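Local coordinates for aminoglycoside acetyltransferase meta-AAC0020 (Uncultured bacterium, PDB 5F48), which probably transfers an acetyl group from acetyl-coenzyme A to an amino group of aminoglycoside antibiotics, at residues 13-18 / 58-63; 70-75 / 90-95; 103-108 / 135-140. One frame throughout, in Å; residues are numbered along the deposited sequence.

Interaction 1 of 3, residues 13-18 / 58-63. With MG (magnesium ion), chain H.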
loop_
_atom_site.group_PDB
_atom_site.type_symbol
_atom_site.label_atom_id
_atom_site.label_comp_id
_atom_site.label_asym_id
_atom_site.label_seq_id
_atom_site.Cartn_x
_atom_site.Cartn_y
_atom_site.Cartn_z
ATOM N N ILE B 13 11.398 -4.558 21.460
ATOM C CA ILE B 13 10.765 -3.978 20.284
ATOM C C ILE B 13 10.396 -2.522 20.575
ATOM O O ILE B 13 9.839 -2.223 21.628
ATOM C CB ILE B 13 9.515 -4.773 19.885
ATOM C CG1 ILE B 13 9.897 -6.251 19.717
ATOM C CG2 ILE B 13 8.906 -4.214 18.613
ATOM C CD1 ILE B 13 10.915 -6.458 18.619
ATOM N N GLU B 14 10.749 -1.631 19.655
ATOM C CA GLU B 14 10.515 -0.187 19.798
ATOM C C GLU B 14 9.825 0.365 18.543
ATOM O O GLU B 14 10.258 0.120 17.433
ATOM C CB GLU B 14 11.837 0.553 20.048
ATOM C CG GLU B 14 11.752 2.081 19.973
ATOM C CD GLU B 14 13.072 2.756 20.301
ATOM O OE1 GLU B 14 14.006 2.048 20.737
ATOM O OE2 GLU B 14 13.187 3.992 20.131
ATOM N N ARG B 15 8.730 1.088 18.730
ATOM C CA ARG B 15 8.102 1.804 17.629
ATOM C C ARG B 15 8.798 3.144 17.535
ATOM O O ARG B 15 8.846 3.869 18.527
ATOM C CB ARG B 15 6.602 1.991 17.875
ATOM C CG ARG B 15 5.946 3.015 16.940
ATOM C CD ARG B 15 4.444 2.986 17.096
ATOM N NE ARG B 15 3.990 3.202 18.469
ATOM C CZ ARG B 15 3.808 4.398 19.021
ATOM N NH1 ARG B 15 4.085 5.497 18.327
ATOM N NH2 ARG B 15 3.352 4.498 20.268
ATOM N N LEU B 16 9.365 3.465 16.379
ATOM C CA LEU B 16 10.156 4.684 16.263
ATOM C C LEU B 16 9.257 5.906 16.318
ATOM O O LEU B 16 8.118 5.874 15.839
ATOM C CB LEU B 16 10.979 4.691 14.976
ATOM C CG LEU B 16 12.021 3.582 14.783
ATOM C CD1 LEU B 16 12.869 3.875 13.531
ATOM C CD2 LEU B 16 12.896 3.443 16.024
ATOM N N ALA B 17 9.782 6.958 16.940
ATOM C CA ALA B 17 9.141 8.264 17.038
ATOM C C ALA B 17 9.940 9.286 16.214
ATOM O O ALA B 17 10.906 8.929 15.551
ATOM C CB ALA B 17 9.051 8.703 18.487
ATOM N N GLU B 18 9.557 10.558 16.275
ATOM C CA GLU B 18 10.119 11.543 15.349
ATOM C C GLU B 18 11.534 11.986 15.728
ATOM O O GLU B 18 12.239 12.571 14.911
ATOM C CB GLU B 18 9.174 12.760 15.236
ATOM C CG GLU B 18 7.816 12.381 14.623
ATOM C CD GLU B 18 6.890 13.559 14.303
ATOM O OE1 GLU B 18 7.307 14.739 14.417
ATOM O OE2 GLU B 18 5.724 13.282 13.928
ATOM N N TYR B 58 4.661 4.038 10.063
ATOM C CA TYR B 58 5.149 3.540 11.355
ATOM C C TYR B 58 6.225 2.470 11.177
ATOM O O TYR B 58 6.055 1.525 10.380
ATOM C CB TYR B 58 3.999 2.968 12.169
ATOM C CG TYR B 58 3.077 3.995 12.771
ATOM C CD1 TYR B 58 3.476 4.727 13.886
ATOM C CD2 TYR B 58 1.810 4.223 12.249
ATOM C CE1 TYR B 58 2.641 5.675 14.464
ATOM C CE2 TYR B 58 0.956 5.161 12.831
ATOM C CZ TYR B 58 1.391 5.883 13.942
ATOM O OH TYR B 58 0.589 6.820 14.535
ATOM N N VAL B 59 7.305 2.634 11.935
ATOM C CA VAL B 59 8.460 1.754 11.916
ATOM C C VAL B 59 8.625 1.088 13.276
ATOM O O VAL B 59 8.561 1.751 14.310
ATOM C CB VAL B 59 9.745 2.524 11.593
ATOM C CG1 VAL B 59 10.883 1.571 11.338
ATOM C CG2 VAL B 59 9.534 3.439 10.398
ATOM N N PHE B 60 8.839 -0.223 13.267
ATOM C CA PHE B 60 9.143 -0.967 14.483
ATOM C C PHE B 60 10.555 -1.553 14.335
ATOM O O PHE B 60 10.908 -2.022 13.265
ATOM C CB PHE B 60 8.106 -2.071 14.712
ATOM C CG PHE B 60 6.693 -1.560 14.901
ATOM C CD1 PHE B 60 5.924 -1.168 13.804
ATOM C CD2 PHE B 60 6.132 -1.479 16.174
ATOM C CE1 PHE B 60 4.626 -0.689 13.965
ATOM C CE2 PHE B 60 4.824 -1.008 16.349
ATOM C CZ PHE B 60 4.067 -0.618 15.241
ATOM N N VAL B 61 11.368 -1.507 15.386
ATOM C CA VAL B 61 12.703 -2.079 15.317
ATOM C C VAL B 61 12.917 -3.081 16.443
ATOM O O VAL B 61 12.272 -3.017 17.478
ATOM C CB VAL B 61 13.810 -0.994 15.402
ATOM C CG1 VAL B 61 13.709 -0.027 14.246
ATOM C CG2 VAL B 61 13.763 -0.262 16.754
ATOM N N ALA B 62 13.828 -4.015 16.228
ATOM C CA ALA B 62 14.137 -4.998 17.232
ATOM C C ALA B 62 15.529 -4.677 17.752
ATOM O O ALA B 62 16.454 -4.441 16.974
ATOM C CB ALA B 62 14.069 -6.384 16.664
ATOM N N LEU B 63 15.671 -4.638 19.063
ATOM C CA LEU B 63 16.917 -4.183 19.649
ATOM C C LEU B 63 17.516 -5.202 20.595
ATOM O O LEU B 63 16.842 -5.763 21.458
ATOM C CB LEU B 63 16.708 -2.864 20.397
ATOM C CG LEU B 63 16.592 -1.588 19.570
ATOM C CD1 LEU B 63 15.932 -0.539 20.406
ATOM C CD2 LEU B 63 17.952 -1.111 19.117
HETATM MG MG MG H . 12.821 6.092 20.460
HETATM O O HOH W 1 10.729 5.530 20.415
HETATM O O HOH W 2 7.736 5.170 13.223
HETATM O O HOH W 3 12.404 5.531 22.438
HETATM O O HOH W 4 14.730 6.135 21.512
#
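Glu14 and Val61 form an antiparallel hydrogen-bonded pair where strand 13-15 runs beside strand 58-63, their axes 4.6 Å apart at 156°. Glu14 N donates to Val61 O at 3.0 Å, and Val61 N returns the bond to Glu14 O at 2.8 Å. One step on, Leu16 N reaches Val59 O, also at 2.8 Å, and a water joins Leu16 O to Val59 N.

Opposite sheet faces do different work. On one, Arg15 CG lies over one face of the Phe60 ring, offset toward its rim, with CB near CE2, while the side chain runs beside that of Tyr58, CD nearest to CD1; Ile13 CD1 meets Ala62 CB at 3.7 Å. On the other, Glu14 stretches out with CG anti to N (chi1 170°), which carries OE2 to the magnesium ion at 2.2 Å. Asp20 and three waters are further ligands, and OE1 forms a salt bridge with Lys23. Leu16 forks over two valines, CD1 against Val59 CG1 at 3.7 Å and CD2 against Val61 CG2. With an alanine here both branches vanish, which would probably open a gap beside Val59 and Val61 under Phe24 of helix 21-34. Strand 11-15, an outermost strand within the chain, thus joins the sheet antiparallel to its neighbour, the arrangement of the first two strands in the GNAT fold.

Interaction 2 of 3, residues 70-75 / 90-95. With COA (coenzyme A), chain G.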
loop_
_atom_site.group_PDB
_atom_site.type_symbol
_atom_site.label_atom_id
_atom_site.label_comp_id
_atom_site.label_asym_id
_atom_site.label_seq_id
_atom_site.Cartn_x
_atom_site.Cartn_y
_atom_site.Cartn_z
ATOM N N GLY B 70 16.779 -6.009 13.695
ATOM C CA GLY B 70 15.682 -6.223 12.779
ATOM C C GLY B 70 14.728 -5.056 12.787
ATOM O O GLY B 70 14.815 -4.174 13.634
ATOM N N GLY B 71 13.788 -5.053 11.857
ATOM C CA GLY B 71 12.796 -3.987 11.841
ATOM C C GLY B 71 11.751 -4.209 10.775
ATOM O O GLY B 71 11.860 -5.124 9.955
ATOM N N LEU B 72 10.709 -3.387 10.808
ATOM C CA LEU B 72 9.749 -3.386 9.719
ATOM C C LEU B 72 9.127 -2.016 9.591
ATOM O O LEU B 72 9.003 -1.284 10.575
ATOM C CB LEU B 72 8.662 -4.460 9.893
ATOM C CG LEU B 72 7.421 -4.392 10.799
ATOM C CD1 LEU B 72 6.329 -3.370 10.358
ATOM C CD2 LEU B 72 6.797 -5.785 10.869
ATOM N N THR B 73 8.754 -1.692 8.361
ATOM C CA THR B 73 8.107 -0.438 8.028
ATOM C C THR B 73 6.680 -0.743 7.628
ATOM O O THR B 73 6.399 -1.819 7.070
ATOM C CB THR B 73 8.811 0.268 6.869
ATOM O OG1 THR B 73 8.793 -0.597 5.733
ATOM C CG2 THR B 73 10.230 0.563 7.218
ATOM N N SER B 74 5.781 0.204 7.888
ATOM C CA SER B 74 4.372 0.011 7.560
ATOM C C SER B 74 3.682 1.326 7.217
ATOM O O SER B 74 4.050 2.379 7.739
ATOM C CB SER B 74 3.649 -0.670 8.721
ATOM O OG SER B 74 3.608 0.170 9.862
ATOM N N TYR B 75 2.693 1.259 6.322
ATOM C CA TYR B 75 1.945 2.449 5.891
ATOM C C TYR B 75 0.482 2.342 6.277
ATOM O O TYR B 75 -0.112 1.273 6.155
ATOM C CB TYR B 75 2.019 2.636 4.381
ATOM C CG TYR B 75 3.387 2.918 3.855
ATOM C CD1 TYR B 75 4.258 1.875 3.545
ATOM C CD2 TYR B 75 3.814 4.212 3.655
ATOM C CE1 TYR B 75 5.501 2.129 3.029
ATOM C CE2 TYR B 75 5.062 4.474 3.173
ATOM C CZ TYR B 75 5.901 3.423 2.854
ATOM O OH TYR B 75 7.141 3.678 2.361
ATOM N N TYR B 90 5.358 -3.054 4.688
ATOM C CA TYR B 90 6.042 -2.957 3.415
ATOM C C TYR B 90 7.329 -3.784 3.418
ATOM O O TYR B 90 7.518 -4.645 2.562
ATOM C CB TYR B 90 6.334 -1.497 3.089
ATOM C CG TYR B 90 6.862 -1.281 1.697
ATOM C CD1 TYR B 90 6.014 -1.305 0.593
ATOM C CD2 TYR B 90 8.209 -1.065 1.483
ATOM C CE1 TYR B 90 6.503 -1.120 -0.672
ATOM C CE2 TYR B 90 8.706 -0.886 0.231
ATOM C CZ TYR B 90 7.852 -0.907 -0.848
ATOM O OH TYR B 90 8.375 -0.716 -2.101
ATOM N N ASP B 91 8.204 -3.524 4.384
ATOM C CA ASP B 91 9.460 -4.259 4.488
ATOM C C ASP B 91 9.560 -4.894 5.860
ATOM O O ASP B 91 9.157 -4.282 6.845
ATOM C CB ASP B 91 10.663 -3.337 4.269
ATOM C CG ASP B 91 11.092 -3.247 2.815
ATOM O OD1 ASP B 91 10.892 -4.229 2.064
ATOM O OD2 ASP B 91 11.650 -2.193 2.435
ATOM N N LEU B 92 10.103 -6.110 5.918
ATOM C CA LEU B 92 10.464 -6.750 7.194
ATOM C C LEU B 92 11.770 -7.521 6.995
ATOM O O LEU B 92 11.921 -8.258 6.022
ATOM C CB LEU B 92 9.356 -7.690 7.696
ATOM C CG LEU B 92 9.675 -8.758 8.770
ATOM C CD1 LEU B 92 10.070 -8.154 10.113
ATOM C CD2 LEU B 92 8.495 -9.695 8.958
ATOM N N ALA B 93 12.722 -7.322 7.898
ATOM C CA ALA B 93 13.991 -8.024 7.803
ATOM C C ALA B 93 14.586 -8.208 9.190
ATOM O O ALA B 93 14.339 -7.391 10.091
ATOM C CB ALA B 93 14.970 -7.260 6.908
ATOM N N VAL B 94 15.345 -9.291 9.350
ATOM C CA VAL B 94 16.135 -9.527 10.549
ATOM C C VAL B 94 17.574 -9.782 10.109
ATOM O O VAL B 94 17.804 -10.512 9.137
ATOM C CB VAL B 94 15.586 -10.719 11.379
ATOM C CG1 VAL B 94 16.548 -11.097 12.467
ATOM C CG2 VAL B 94 14.196 -10.382 11.983
ATOM N N ASP B 95 18.530 -9.155 10.799
ATOM C CA ASP B 95 19.957 -9.393 10.570
ATOM C C ASP B 95 20.253 -10.884 10.380
ATOM O O ASP B 95 19.731 -11.713 11.128
ATOM C CB ASP B 95 20.761 -8.847 11.748
ATOM C CG ASP B 95 22.246 -8.915 11.525
ATOM O OD1 ASP B 95 22.802 -10.031 11.511
ATOM O OD2 ASP B 95 22.872 -7.839 11.393
HETATM N N1A COA G . 13.955 -20.747 6.167
HETATM C C2A COA G . 12.771 -20.125 6.118
HETATM N N3A COA G . 11.908 -20.074 7.128
HETATM C C4A COA G . 12.256 -20.694 8.260
HETATM C C5A COA G . 13.476 -21.368 8.405
HETATM C C6A COA G . 14.341 -21.369 7.272
HETATM N N6A COA G . 15.576 -22.023 7.337
HETATM N N7A COA G . 13.525 -21.882 9.683
HETATM C C8A COA G . 12.388 -21.537 10.297
HETATM N N9A COA G . 11.623 -20.829 9.434
HETATM C C1B COA G . 10.339 -20.215 9.629
HETATM C C2B COA G . 9.421 -21.055 10.709
HETATM O O2B COA G . 8.276 -21.542 9.977
HETATM C C3B COA G . 9.094 -20.202 11.610
HETATM O O3B COA G . 8.862 -20.772 12.975
HETATM P P3B COA G . 8.351 -22.233 13.313
HETATM O O7A COA G . 7.919 -23.023 12.098
HETATM O O8A COA G . 7.169 -22.151 14.242
HETATM O O9A COA G . 9.473 -22.947 13.991
HETATM C C4B COA G . 10.239 -19.133 11.609
HETATM O O4B COA G . 10.561 -19.054 10.104
HETATM C C5B COA G . 9.843 -17.869 12.008
HETATM O O5B COA G . 10.421 -17.465 13.212
HETATM P P1A COA G . 11.332 -16.204 13.363
HETATM O O1A COA G . 12.534 -16.679 14.157
HETATM O O2A COA G . 10.623 -15.130 14.129
HETATM O O3A COA G . 11.878 -15.696 11.992
HETATM P P2A COA G . 12.935 -14.586 11.684
HETATM O O4A COA G . 14.107 -15.182 10.904
HETATM O O5A COA G . 13.470 -13.822 12.887
HETATM O O6A COA G . 12.069 -13.575 10.777
HETATM C CBP COA G . 12.602 -12.901 8.664
HETATM C CCP COA G . 12.771 -12.529 10.127
HETATM C CDP COA G . 11.629 -14.094 8.666
HETATM C CEP COA G . 12.013 -11.662 8.026
HETATM C CAP COA G . 14.008 -13.248 8.227
HETATM O OAP COA G . 14.282 -14.633 8.180
HETATM C C9P COA G . 14.553 -12.439 7.070
HETATM O O9P COA G . 14.821 -11.262 7.222
HETATM N N8P COA G . 14.762 -13.078 5.818
HETATM C C7P COA G . 15.332 -12.340 4.674
HETATM C C6P COA G . 14.474 -11.160 4.293
HETATM C C5P COA G . 13.006 -11.426 4.032
HETATM O O5P COA G . 12.687 -12.372 3.359
HETATM N N4P COA G . 11.984 -10.553 4.582
HETATM C C3P COA G . 10.567 -10.794 4.320
HETATM C C2P COA G . 10.148 -10.137 2.974
HETATM S S1P COA G . 10.427 -8.340 2.997
#
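Gly71 and Ala93 bond reciprocally through their backbones, Gly71 N to Ala93 O at 3.0 Å and Ala93 N to Gly71 O. While Ala93 turns its backbone N and O to Gly71, its two neighbours turn theirs to the cofactor: Leu92 O accepts a hydrogen bond from coenzyme A N4P at 2.7 Å, and Val94 N donates to coenzyme A O9P. Thr73 O takes the N-H of Tyr90, and Thr73 N gives to Asp91 O. Two residues, Tyr90 and Asp91, thus stand against the single Thr73, in the manner of a beta bulge. Asp91 N turns instead to Thr73 OG1, a long bond of 3.3 Å bent to 140° at the hydrogen. That hydroxyl sits between the backbone N and carbonyl carbon of its own residue (chi1 59°), which brings it beside Asp91 N; it and Asp91 OD2 are also both hydrogen-bonded to Tyr80 of the second subunit.

The pantetheine arm therefore lies along strand 86-94 almost as an added strand, the hallmark of cofactor binding in GNAT enzymes, with the hairpin partner 67-77 supporting that strand from its other edge.

Beyond the polar core, the edge of Tyr75 points toward the face of Tyr90 in an offset edge-to-face pair, planes at 87° and centroids 5.8 Å apart. Tyr90 CB lies in the plane of the Tyr75 ring, near CE1. On the opposite face of the sheet Leu92 CD1 touches Leu72 CB at 4.0 Å, and Leu92 CG meets coenzyme A CEP. Val94 CG2 presses on coenzyme A CCP at 3.2 Å. Gly70 comes within 4.0 Å of Val94, CA to CA, where a CB would be tight against Ala93 O.

Interaction 3 of 3, residues 103-108 / 135-140. With COA (coenzyme A), chain G.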
loop_
_atom_site.group_PDB
_atom_site.type_symbol
_atom_site.label_atom_id
_atom_site.label_comp_id
_atom_site.label_asym_id
_atom_site.label_seq_id
_atom_site.Cartn_x
_atom_site.Cartn_y
_atom_site.Cartn_z
ATOM N N ILE B 103 12.736 -13.256 16.322
ATOM C CA ILE B 103 12.672 -11.807 16.195
ATOM C C ILE B 103 11.601 -11.368 15.216
ATOM O O ILE B 103 10.831 -10.438 15.495
ATOM C CB ILE B 103 14.020 -11.224 15.749
ATOM C CG1 ILE B 103 15.089 -11.523 16.792
ATOM C CG2 ILE B 103 13.895 -9.727 15.525
ATOM C CD1 ILE B 103 16.502 -11.188 16.329
ATOM N N GLY B 104 11.558 -12.030 14.068
ATOM C CA GLY B 104 10.559 -11.711 13.061
ATOM C C GLY B 104 9.167 -11.849 13.642
ATOM O O GLY B 104 8.300 -10.987 13.443
ATOM N N LYS B 105 8.946 -12.919 14.392
ATOM C CA LYS B 105 7.634 -13.146 14.979
ATOM C C LYS B 105 7.279 -12.048 15.964
ATOM O O LYS B 105 6.124 -11.617 16.019
ATOM C CB LYS B 105 7.563 -14.508 15.684
ATOM C CG LYS B 105 7.326 -15.671 14.741
ATOM C CD LYS B 105 7.013 -16.937 15.515
ATOM C CE LYS B 105 6.519 -18.056 14.592
ATOM N NZ LYS B 105 7.437 -19.200 14.609
ATOM N N LYS B 106 8.258 -11.603 16.753
ATOM C CA LYS B 106 7.970 -10.592 17.761
ATOM C C LYS B 106 7.652 -9.239 17.092
ATOM O O LYS B 106 6.806 -8.480 17.572
ATOM C CB LYS B 106 9.127 -10.471 18.751
ATOM C CG LYS B 106 9.381 -11.739 19.573
ATOM C CD LYS B 106 10.205 -11.467 20.824
ATOM C CE LYS B 106 11.116 -12.657 21.188
ATOM N NZ LYS B 106 10.414 -13.976 21.338
ATOM N N LEU B 107 8.315 -8.948 15.979
ATOM C CA LEU B 107 8.014 -7.745 15.209
ATOM C C LEU B 107 6.596 -7.753 14.637
ATOM O O LEU B 107 5.894 -6.752 14.708
ATOM C CB LEU B 107 9.028 -7.567 14.077
ATOM C CG LEU B 107 10.369 -7.058 14.612
ATOM C CD1 LEU B 107 11.450 -7.160 13.532
ATOM C CD2 LEU B 107 10.226 -5.634 15.094
ATOM N N ILE B 108 6.181 -8.870 14.050
ATOM C CA ILE B 108 4.807 -8.996 13.556
ATOM C C ILE B 108 3.810 -8.836 14.722
ATOM O O ILE B 108 2.860 -8.054 14.655
ATOM C CB ILE B 108 4.592 -10.362 12.839
ATOM C CG1 ILE B 108 5.309 -10.393 11.476
ATOM C CG2 ILE B 108 3.114 -10.683 12.684
ATOM C CD1 ILE B 108 4.919 -9.258 10.496
ATOM N N LEU B 135 7.493 -17.157 2.672
ATOM C CA LEU B 135 6.138 -17.700 2.755
ATOM C C LEU B 135 6.028 -18.561 3.991
ATOM O O LEU B 135 5.058 -18.452 4.736
ATOM C CB LEU B 135 5.786 -18.516 1.512
ATOM C CG LEU B 135 5.855 -17.729 0.203
ATOM C CD1 LEU B 135 5.518 -18.611 -0.980
ATOM C CD2 LEU B 135 4.908 -16.564 0.267
ATOM N N ASP B 136 7.036 -19.410 4.193
ATOM C CA ASP B 136 7.137 -20.240 5.390
ATOM C C ASP B 136 6.955 -19.358 6.613
ATOM O O ASP B 136 6.175 -19.678 7.510
ATOM C CB ASP B 136 8.492 -20.959 5.466
ATOM C CG ASP B 136 8.569 -22.189 4.557
ATOM O OD1 ASP B 136 7.556 -22.492 3.884
ATOM O OD2 ASP B 136 9.638 -22.861 4.529
ATOM N N PHE B 137 7.647 -18.225 6.617
ATOM C CA PHE B 137 7.649 -17.366 7.794
ATOM C C PHE B 137 6.273 -16.791 8.057
ATOM O O PHE B 137 5.751 -16.925 9.157
ATOM C CB PHE B 137 8.643 -16.213 7.688
ATOM C CG PHE B 137 8.444 -15.191 8.783
ATOM C CD1 PHE B 137 8.804 -15.485 10.098
ATOM C CD2 PHE B 137 7.832 -13.970 8.516
ATOM C CE1 PHE B 137 8.576 -14.557 11.132
ATOM C CE2 PHE B 137 7.601 -13.037 9.534
ATOM C CZ PHE B 137 7.970 -13.332 10.832
ATOM N N TYR B 138 5.685 -16.149 7.052
ATOM C CA TYR B 138 4.389 -15.508 7.250
ATOM C C TYR B 138 3.342 -16.528 7.658
ATOM O O TYR B 138 2.514 -16.260 8.519
ATOM C CB TYR B 138 3.964 -14.750 5.987
ATOM C CG TYR B 138 4.750 -13.476 5.851
ATOM C CD1 TYR B 138 4.725 -12.525 6.865
ATOM C CD2 TYR B 138 5.537 -13.231 4.731
ATOM C CE1 TYR B 138 5.457 -11.363 6.770
ATOM C CE2 TYR B 138 6.274 -12.065 4.627
ATOM C CZ TYR B 138 6.226 -11.134 5.644
ATOM O OH TYR B 138 6.957 -9.981 5.558
ATOM N N ARG B 139 3.403 -17.714 7.078
ATOM C CA ARG B 139 2.442 -18.743 7.430
ATOM C C ARG B 139 2.564 -19.169 8.902
ATOM O O ARG B 139 1.584 -19.610 9.493
ATOM C CB ARG B 139 2.592 -19.940 6.493
ATOM C CG ARG B 139 2.058 -19.645 5.082
ATOM C CD ARG B 139 2.334 -20.762 4.066
ATOM N NE ARG B 139 1.739 -20.425 2.771
ATOM C CZ ARG B 139 2.299 -20.667 1.591
ATOM N NH1 ARG B 139 3.481 -21.263 1.521
ATOM N NH2 ARG B 139 1.664 -20.321 0.477
ATOM N N SER B 140 3.740 -18.993 9.501
ATOM C CA SER B 140 3.956 -19.401 10.896
ATOM C C SER B 140 3.433 -18.363 11.886
ATOM O O SER B 140 3.304 -18.637 13.071
ATOM C CB SER B 140 5.438 -19.642 11.173
ATOM O OG SER B 140 6.105 -18.410 11.347
HETATM N N1A COA G . 13.955 -20.747 6.167
HETATM C C2A COA G . 12.771 -20.125 6.118
HETATM N N3A COA G . 11.908 -20.074 7.128
HETATM C C4A COA G . 12.256 -20.694 8.260
HETATM C C5A COA G . 13.476 -21.368 8.405
HETATM C C6A COA G . 14.341 -21.369 7.272
HETATM N N6A COA G . 15.576 -22.023 7.337
HETATM N N7A COA G . 13.525 -21.882 9.683
HETATM C C8A COA G . 12.388 -21.537 10.297
HETATM N N9A COA G . 11.623 -20.829 9.434
HETATM C C1B COA G . 10.339 -20.215 9.629
HETATM C C2B COA G . 9.421 -21.055 10.709
HETATM O O2B COA G . 8.276 -21.542 9.977
HETATM C C3B COA G . 9.094 -20.202 11.610
HETATM O O3B COA G . 8.862 -20.772 12.975
HETATM P P3B COA G . 8.351 -22.233 13.313
HETATM O O7A COA G . 7.919 -23.023 12.098
HETATM O O8A COA G . 7.169 -22.151 14.242
HETATM O O9A COA G . 9.473 -22.947 13.991
HETATM C C4B COA G . 10.239 -19.133 11.609
HETATM O O4B COA G . 10.561 -19.054 10.104
HETATM C C5B COA G . 9.843 -17.869 12.008
HETATM O O5B COA G . 10.421 -17.465 13.212
HETATM P P1A COA G . 11.332 -16.204 13.363
HETATM O O1A COA G . 12.534 -16.679 14.157
HETATM O O2A COA G . 10.623 -15.130 14.129
HETATM O O3A COA G . 11.878 -15.696 11.992
HETATM P P2A COA G . 12.935 -14.586 11.684
HETATM O O4A COA G . 14.107 -15.182 10.904
HETATM O O5A COA G . 13.470 -13.822 12.887
HETATM O O6A COA G . 12.069 -13.575 10.777
HETATM C CBP COA G . 12.602 -12.901 8.664
HETATM C CCP COA G . 12.771 -12.529 10.127
HETATM C CDP COA G . 11.629 -14.094 8.666
HETATM C CEP COA G . 12.013 -11.662 8.026
HETATM C CAP COA G . 14.008 -13.248 8.227
HETATM O OAP COA G . 14.282 -14.633 8.180
HETATM C C9P COA G . 14.553 -12.439 7.070
HETATM O O9P COA G . 14.821 -11.262 7.222
HETATM N N8P COA G . 14.762 -13.078 5.818
HETATM C C7P COA G . 15.332 -12.340 4.674
HETATM C C6P COA G . 14.474 -11.160 4.293
HETATM C C5P COA G . 13.006 -11.426 4.032
HETATM O O5P COA G . 12.687 -12.372 3.359
HETATM N N4P COA G . 11.984 -10.553 4.582
HETATM C C3P COA G . 10.567 -10.794 4.320
HETATM C C2P COA G . 10.148 -10.137 2.974
HETATM S S1P COA G . 10.427 -8.340 2.997
#
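Gly104 and Lys105 press their backbone against the ring edge of Phe137, and no hydrogen bond crosses between the helices, whose axes lie 10.5 Å apart at 51°. The polar bonds go to coenzyme A instead. Gly104 N donates to coenzyme A O5A on one phosphate of the diphosphate. Lys105 N donates to coenzyme A O2A on the other, at 2.8 Å. Lys105 NZ grips the ester oxygen O3B at 2.7 Å, with a weak bond to O8A of the 3'-phosphate. Its chain passes Ser140, CE lying 3.3 Å from OG; that hydroxyl is occupied, donating to a lone pair of Phe137 O.

Among the packing contacts, Phe137 holds CG anti to its backbone N (chi1 169°), swinging the ring toward helix 103-108. Its CZ meets Gly104 C at 3.4 Å, Ile108 CG1 stands at the ring's edge, and the coenzyme A methyl CDP lies over one face. Ile108 CD1 approaches the edge of Tyr138. A side chain at Gly104 would clash with coenzyme A O6A, so the bare backbone lets the diphosphate come close. With Arg100 N and Gly102 N also bonded to the cofactor, this is the diphosphate-binding loop and helix N terminus of the GNAT fold, with Phe137 and Ser140 of helix 132-140 packed against helix and cofactor.

Overall arrangement
From the N terminus the three contacts follow in series, none nested in or crossing another. Interaction 1 closes a loop of 39 residues that holds helices 21-34 and 45-52, bringing the first strand onto strand 57-64. The next turn leads straight into interaction 2, which closes a shorter hairpin; Phe60 O to Leu72 N and Ala62 N to Gly70 O join the two contacts into one sheet. Strand 86-94 then passes to helix 103-117, and interaction 3 closes a loop that holds strand 122-128. Leu107 of that helix packs on Ile13 and Gly71, while Leu92 touches Phe137 and Tyr138. Interactions 2 and 3 share coenzyme A and both touch the second subunit; interaction 1 lies at the edge of the sheet formed by strand 11-15.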